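Local atomic coordinates of methyltransferase 1 (Methanosarcina barkeri, PDB entry 2I2X), a protein that transfers the methyl group of methanol to the cob(I)amide cofactor of its partner corrinoid protein, an early step of methanogenesis from methanol. Residues E42-P47 / G266-Y271; W310-V315 / Q327-T332. One frame throughout, in Å; residues are numbered along the deposited sequence.

Contact 1 of 2, residues E42-P47 / G266-Y271. With ZN (zinc ion), chain Q.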
loop_
_atom_site.group_PDB
_atom_site.type_symbol
_atom_site.label_atom_id
_atom_site.label_comp_id
_atom_site.label_asym_id
_atom_site.label_seq_id
_atom_site.Cartn_x
_atom_site.Cartn_y
_atom_site.Cartn_z
ATOM N N GLU A 42 2.022 8.856 11.122
ATOM C CA GLU A 42 1.724 7.926 12.215
ATOM C C GLU A 42 1.425 6.566 11.588
ATOM O O GLU A 42 0.382 6.376 10.945
ATOM C CB GLU A 42 0.534 8.426 13.061
ATOM C CG GLU A 42 0.088 7.484 14.238
ATOM C CD GLU A 42 -0.652 8.215 15.435
ATOM O OE1 GLU A 42 -1.339 9.264 15.255
ATOM O OE2 GLU A 42 -0.524 7.740 16.585
ATOM N N ILE A 43 2.331 5.618 11.766
ATOM C CA ILE A 43 2.167 4.322 11.116
ATOM C C ILE A 43 1.488 3.300 12.047
ATOM O O ILE A 43 1.817 3.201 13.239
ATOM C CB ILE A 43 3.522 3.788 10.536
ATOM C CG1 ILE A 43 3.330 2.477 9.761
ATOM C CG2 ILE A 43 4.574 3.660 11.657
ATOM C CD1 ILE A 43 2.666 2.607 8.368
ATOM N N ASN A 44 0.539 2.560 11.469
ATOM C CA ASN A 44 -0.223 1.522 12.158
ATOM C C ASN A 44 0.040 0.182 11.505
ATOM O O ASN A 44 0.592 0.143 10.401
ATOM C CB ASN A 44 -1.703 1.850 12.144
ATOM C CG ASN A 44 -2.094 2.727 13.313
ATOM O OD1 ASN A 44 -2.338 2.229 14.414
ATOM N ND2 ASN A 44 -2.111 4.038 13.097
ATOM N N TYR A 45 -0.325 -0.899 12.194
ATOM C CA TYR A 45 0.099 -2.263 11.829
ATOM C C TYR A 45 -0.609 -3.282 12.717
ATOM O O TYR A 45 -0.977 -2.959 13.832
ATOM C CB TYR A 45 1.616 -2.437 12.009
ATOM C CG TYR A 45 2.159 -1.695 13.225
ATOM C CD1 TYR A 45 2.142 -2.265 14.484
ATOM C CD2 TYR A 45 2.686 -0.417 13.096
ATOM C CE1 TYR A 45 2.637 -1.562 15.585
ATOM C CE2 TYR A 45 3.169 0.274 14.169
ATOM C CZ TYR A 45 3.149 -0.294 15.409
ATOM O OH TYR A 45 3.644 0.426 16.466
ATOM N N ALA A 46 -0.803 -4.494 12.196
ATOM C CA ALA A 46 -1.333 -5.640 12.939
ATOM C C ALA A 46 -0.362 -6.808 12.676
ATOM O O ALA A 46 -0.002 -7.073 11.521
ATOM C CB ALA A 46 -2.741 -6.007 12.461
ATOM N N PRO A 47 0.074 -7.499 13.741
ATOM C CA PRO A 47 0.888 -8.681 13.548
ATOM C C PRO A 47 0.118 -9.778 12.815
ATOM O O PRO A 47 -1.103 -9.708 12.690
ATOM C CB PRO A 47 1.258 -9.103 14.971
ATOM C CG PRO A 47 0.278 -8.455 15.868
ATOM C CD PRO A 47 -0.180 -7.200 15.171
ATOM N N GLY A 266 -5.933 13.321 18.928
ATOM C CA GLY A 266 -6.968 12.305 18.841
ATOM C C GLY A 266 -6.614 11.195 17.876
ATOM O O GLY A 266 -5.828 11.380 16.956
ATOM N N LYS A 267 -7.214 10.038 18.082
ATOM C CA LYS A 267 -7.070 8.891 17.192
ATOM C C LYS A 267 -7.437 9.132 15.761
ATOM O O LYS A 267 -8.442 9.747 15.459
ATOM C CB LYS A 267 -7.928 7.731 17.688
ATOM C CG LYS A 267 -7.259 6.937 18.795
ATOM C CD LYS A 267 -6.380 5.889 18.188
ATOM C CE LYS A 267 -7.221 4.798 17.573
ATOM N NZ LYS A 267 -6.360 3.972 16.708
ATOM N N ASP A 268 -6.613 8.548 14.896
ATOM C CA ASP A 268 -6.715 8.625 13.443
ATOM C C ASP A 268 -8.097 8.342 12.866
ATOM O O ASP A 268 -8.565 9.059 11.985
ATOM C CB ASP A 268 -5.671 7.693 12.816
ATOM C CG ASP A 268 -5.773 6.267 13.322
ATOM O OD1 ASP A 268 -6.653 5.976 14.171
ATOM O OD2 ASP A 268 -4.985 5.420 12.861
ATOM N N CYS A 269 -8.750 7.298 13.343
ATOM C CA CYS A 269 -10.047 6.920 12.779
ATOM C C CYS A 269 -11.197 7.813 13.268
ATOM O O CYS A 269 -12.368 7.618 12.876
ATOM C CB CYS A 269 -10.353 5.440 13.028
ATOM S SG CYS A 269 -10.347 4.952 14.770
ATOM N N GLY A 270 -10.848 8.804 14.079
ATOM C CA GLY A 270 -11.788 9.852 14.501
ATOM C C GLY A 270 -11.958 10.886 13.400
ATOM O O GLY A 270 -11.452 12.007 13.493
ATOM N N TYR A 271 -12.681 10.538 12.341
ATOM C CA TYR A 271 -12.917 11.511 11.307
ATOM C C TYR A 271 -13.603 12.766 11.826
ATOM O O TYR A 271 -13.444 13.841 11.240
ATOM C CB TYR A 271 -13.756 10.892 10.226
ATOM C CG TYR A 271 -13.029 9.908 9.322
ATOM C CD1 TYR A 271 -12.866 8.586 9.701
ATOM C CD2 TYR A 271 -12.568 10.295 8.057
ATOM C CE1 TYR A 271 -12.263 7.673 8.865
ATOM C CE2 TYR A 271 -11.943 9.390 7.219
ATOM C CZ TYR A 271 -11.799 8.067 7.627
ATOM O OH TYR A 271 -11.202 7.116 6.801
HETATM ZN ZN ZN Q . -10.908 2.627 14.803
#

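Contact 2 of 2, residues W310-V315 / Q327-T332. With K (potassium ion), chain S.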
loop_
_atom_site.group_PDB
_atom_site.type_symbol
_atom_site.label_atom_id
_atom_site.label_comp_id
_atom_site.label_asym_id
_atom_site.label_seq_id
_atom_site.Cartn_x
_atom_site.Cartn_y
_atom_site.Cartn_z
ATOM N N TRP A 310 -0.863 11.979 10.443
ATOM C CA TRP A 310 -1.447 11.405 9.233
ATOM C C TRP A 310 -1.143 9.927 9.263
ATOM O O TRP A 310 0.031 9.528 9.306
ATOM C CB TRP A 310 -0.837 12.079 8.026
ATOM C CG TRP A 310 -1.336 11.691 6.655
ATOM C CD1 TRP A 310 -0.555 11.335 5.586
ATOM C CD2 TRP A 310 -2.690 11.683 6.184
ATOM N NE1 TRP A 310 -1.336 11.090 4.484
ATOM C CE2 TRP A 310 -2.651 11.308 4.813
ATOM C CE3 TRP A 310 -3.931 11.957 6.777
ATOM C CZ2 TRP A 310 -3.811 11.193 4.021
ATOM C CZ3 TRP A 310 -5.090 11.849 5.991
ATOM C CH2 TRP A 310 -5.016 11.465 4.622
ATOM N N SER A 311 -2.219 9.134 9.287
ATOM C CA SER A 311 -2.142 7.709 9.508
ATOM C C SER A 311 -2.656 6.807 8.344
ATOM O O SER A 311 -3.466 7.242 7.530
ATOM C CB SER A 311 -2.908 7.411 10.793
ATOM O OG SER A 311 -3.260 6.038 10.891
ATOM N N ASN A 312 -2.184 5.554 8.313
ATOM C CA ASN A 312 -2.635 4.528 7.349
ATOM C C ASN A 312 -3.646 3.579 7.963
ATOM O O ASN A 312 -4.011 2.564 7.343
ATOM C CB ASN A 312 -1.446 3.670 6.879
ATOM C CG ASN A 312 -0.896 2.817 8.005
ATOM O OD1 ASN A 312 -0.570 3.344 9.057
ATOM N ND2 ASN A 312 -0.835 1.490 7.810
ATOM N N GLU A 313 -4.047 3.885 9.209
ATOM C CA GLU A 313 -5.120 3.196 9.947
ATOM C C GLU A 313 -4.673 1.827 10.417
ATOM O O GLU A 313 -4.585 1.569 11.611
ATOM C CB GLU A 313 -6.415 3.122 9.129
ATOM C CG GLU A 313 -7.532 2.279 9.739
ATOM C CD GLU A 313 -7.961 2.721 11.148
ATOM O OE1 GLU A 313 -8.673 1.924 11.804
ATOM O OE2 GLU A 313 -7.606 3.846 11.601
ATOM N N SER A 314 -4.370 0.951 9.468
ATOM C CA SER A 314 -3.886 -0.373 9.783
ATOM C C SER A 314 -3.538 -1.167 8.524
ATOM O O SER A 314 -4.153 -0.991 7.467
ATOM C CB SER A 314 -4.935 -1.144 10.563
ATOM O OG SER A 314 -4.289 -2.235 11.189
ATOM N N VAL A 315 -2.567 -2.055 8.660
ATOM C CA VAL A 315 -2.215 -2.990 7.617
ATOM C C VAL A 315 -1.555 -4.183 8.304
ATOM O O VAL A 315 -0.865 -4.016 9.328
ATOM C CB VAL A 315 -1.229 -2.339 6.614
ATOM C CG1 VAL A 315 0.137 -1.997 7.306
ATOM C CG2 VAL A 315 -1.049 -3.205 5.331
ATOM N N GLN A 327 6.884 -0.461 5.950
ATOM C CA GLN A 327 7.791 0.415 5.220
ATOM C C GLN A 327 7.128 1.088 4.045
ATOM O O GLN A 327 7.278 2.277 3.872
ATOM C CB GLN A 327 9.034 -0.341 4.778
ATOM C CG GLN A 327 9.928 -0.736 5.927
ATOM C CD GLN A 327 10.993 -1.708 5.483
ATOM O OE1 GLN A 327 10.745 -2.534 4.593
ATOM N NE2 GLN A 327 12.179 -1.638 6.113
ATOM N N CYS A 328 6.390 0.357 3.231
ATOM C CA CYS A 328 5.767 0.992 2.076
ATOM C C CYS A 328 4.826 2.109 2.530
ATOM O O CYS A 328 4.912 3.224 2.036
ATOM C CB CYS A 328 4.977 -0.023 1.258
ATOM S SG CYS A 328 5.853 -1.547 0.902
ATOM N N TRP A 329 3.941 1.810 3.498
ATOM C CA TRP A 329 2.940 2.777 3.911
ATOM C C TRP A 329 3.537 3.911 4.725
ATOM O O TRP A 329 3.081 5.048 4.577
ATOM C CB TRP A 329 1.756 2.129 4.602
ATOM C CG TRP A 329 0.932 1.303 3.676
ATOM C CD1 TRP A 329 1.021 -0.065 3.477
ATOM C CD2 TRP A 329 -0.091 1.767 2.795
ATOM N NE1 TRP A 329 0.106 -0.460 2.534
ATOM C CE2 TRP A 329 -0.588 0.640 2.100
ATOM C CE3 TRP A 329 -0.622 3.020 2.514
ATOM C CZ2 TRP A 329 -1.592 0.732 1.146
ATOM C CZ3 TRP A 329 -1.643 3.123 1.561
ATOM C CH2 TRP A 329 -2.113 1.977 0.884
ATOM N N SER A 330 4.576 3.652 5.516
ATOM C CA SER A 330 5.212 4.765 6.232
ATOM C C SER A 330 5.854 5.754 5.279
ATOM O O SER A 330 5.778 6.969 5.494
ATOM C CB SER A 330 6.199 4.318 7.337
ATOM O OG SER A 330 7.166 3.391 6.858
ATOM N N GLU A 331 6.475 5.244 4.219
ATOM C CA GLU A 331 7.092 6.116 3.211
ATOM C C GLU A 331 6.053 7.040 2.528
ATOM O O GLU A 331 6.287 8.249 2.417
ATOM C CB GLU A 331 7.949 5.314 2.199
ATOM C CG GLU A 331 8.471 6.147 0.960
ATOM C CD GLU A 331 9.664 5.539 0.224
ATOM O OE1 GLU A 331 10.416 4.741 0.833
ATOM O OE2 GLU A 331 9.867 5.862 -0.975
ATOM N N THR A 332 4.911 6.493 2.108
ATOM C CA THR A 332 3.824 7.308 1.548
ATOM C C THR A 332 3.306 8.362 2.575
ATOM O O THR A 332 3.174 9.556 2.260
ATOM C CB THR A 332 2.682 6.410 1.027
ATOM O OG1 THR A 332 3.217 5.311 0.261
ATOM C CG2 THR A 332 1.756 7.184 0.173
HETATM K K K S . -8.458 1.131 14.852
#

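Contact 1 of 2, residues E42-P47 / G266-Y271
The side-chain amide of N44 and the carboxylate of D268 approach from opposite directions, with D268 OD2 poised over one face of the amide, 3.2 Å from N44 ND2. Their planes differ by 34°. Because the N-H bonds of an amide lie in its own plane, an oxygen above the face is badly placed to accept them, and the pair is a polar contact with no hydrogen bond. The stronger polar partner of N44 is E84, and OD2 of D268 accepts from S311 OG, which lies close to the plane of the carboxylate. An asparagine suits this spot because it brings a polar group near a buried carboxylate without adding another negative charge.

The other oxygen, OD1, turns back toward its own chain. With D268 CG tucked between the backbone N and the carbonyl carbon (chi1 55°), OD1 comes within 2.6 Å of C269 N, a weak bond bent to 127°. It also forms a salt bridge with K267 NZ at 3.2 Å. That lysine is shared with E84 and E86, so its charge probably offsets part of the negative charge gathered here. Residues 267-270 form a type I turn, closed by G270 N to K267 O at 2.9 Å. The turn presents the thiolate of C269 to zinc, SG to metal 2.4 Å, and E164 and C220 supply the other protein ligands.

E42 and I43 belong to strand 40-43, which lies between the parallel strands 80-86 and 309-311 of the barrel sheet. I43 turns its side chain from the metal loop toward helix 325-345, while 266-271 belongs to the connection between helices 240-259 and 273-280.

Contact 2 of 2, residues W310-V315 / Q327-T332
W329 reaches from its helix to N312 and V315, and this is where the segments pack most closely. The methyl CG2 of V315 lies 4.1 Å from W329 NE1 and 4.2 Å from CD1, so it meets the pyrrole part of the indole. V315 CG2 lies anti to the backbone N, which carries it toward the tryptophan. N312 comes in nearer the root of the ring: its ND2 is 4.2 Å from W329 CB, and the amide plane makes 25° with the indole. N312 CB and V315 CG2 both lie oblique to the ring. A broad, largely apolar tryptophan is well suited to spanning two neighbours at once, and a branched valine gives it a compact surface. N312 OD1 is spent on the backbone N of N44.

The rest of the interface is looser. The W310 side chain makes no close contact with residues 327-332; it packs farther along the same helix on L333 and C337 and bonds through NE1 to D336. T332 turns to the second subunit, bonding K289 and T292 there. Q327 is partly exposed.

The loop itself is tightly folded. S311 OG accepts from E313 N at 2.8 Å and 160°, an ST turn, and S314 N bonds N312 O at 2.7 Å around E313, whose positive phi of 74° marks a classic gamma turn. The bend sends E313 away from the helix, its OE1 3.2 Å from the potassium ion that E86 and E164 also bind, and S314 lines the corrinoid pocket.

Strand 309-311 runs parallel to strands 40-43 and 285-287 in the barrel sheet. Helix 325-345 covers its outer side, with W329 also touching I43, and C328, E331 and T332 of the helix meet the second subunit.

How the contacts relate
Contacts 1 and 2, whose centres lie 9 Å apart, share the C-terminal ends of neighbouring parallel strands, 40-43 and 309-311, where a TIM barrel places its active site. Two probable hydrogen bonds join them: D268 OD2 to S311 OG at 2.7 Å, and N44 N to N312 OD1 at 2.8 Å. N44 and D268 of contact 1 therefore rest directly on the loop of contact 2. Contact 1 contributes C269 to zinc, contact 2 contributes E313 to potassium, and E164 binds both ions. S314 of contact 2 adds to the corrinoid pocket, whereas W329 lies on the opposite, outer side of the barrel wall.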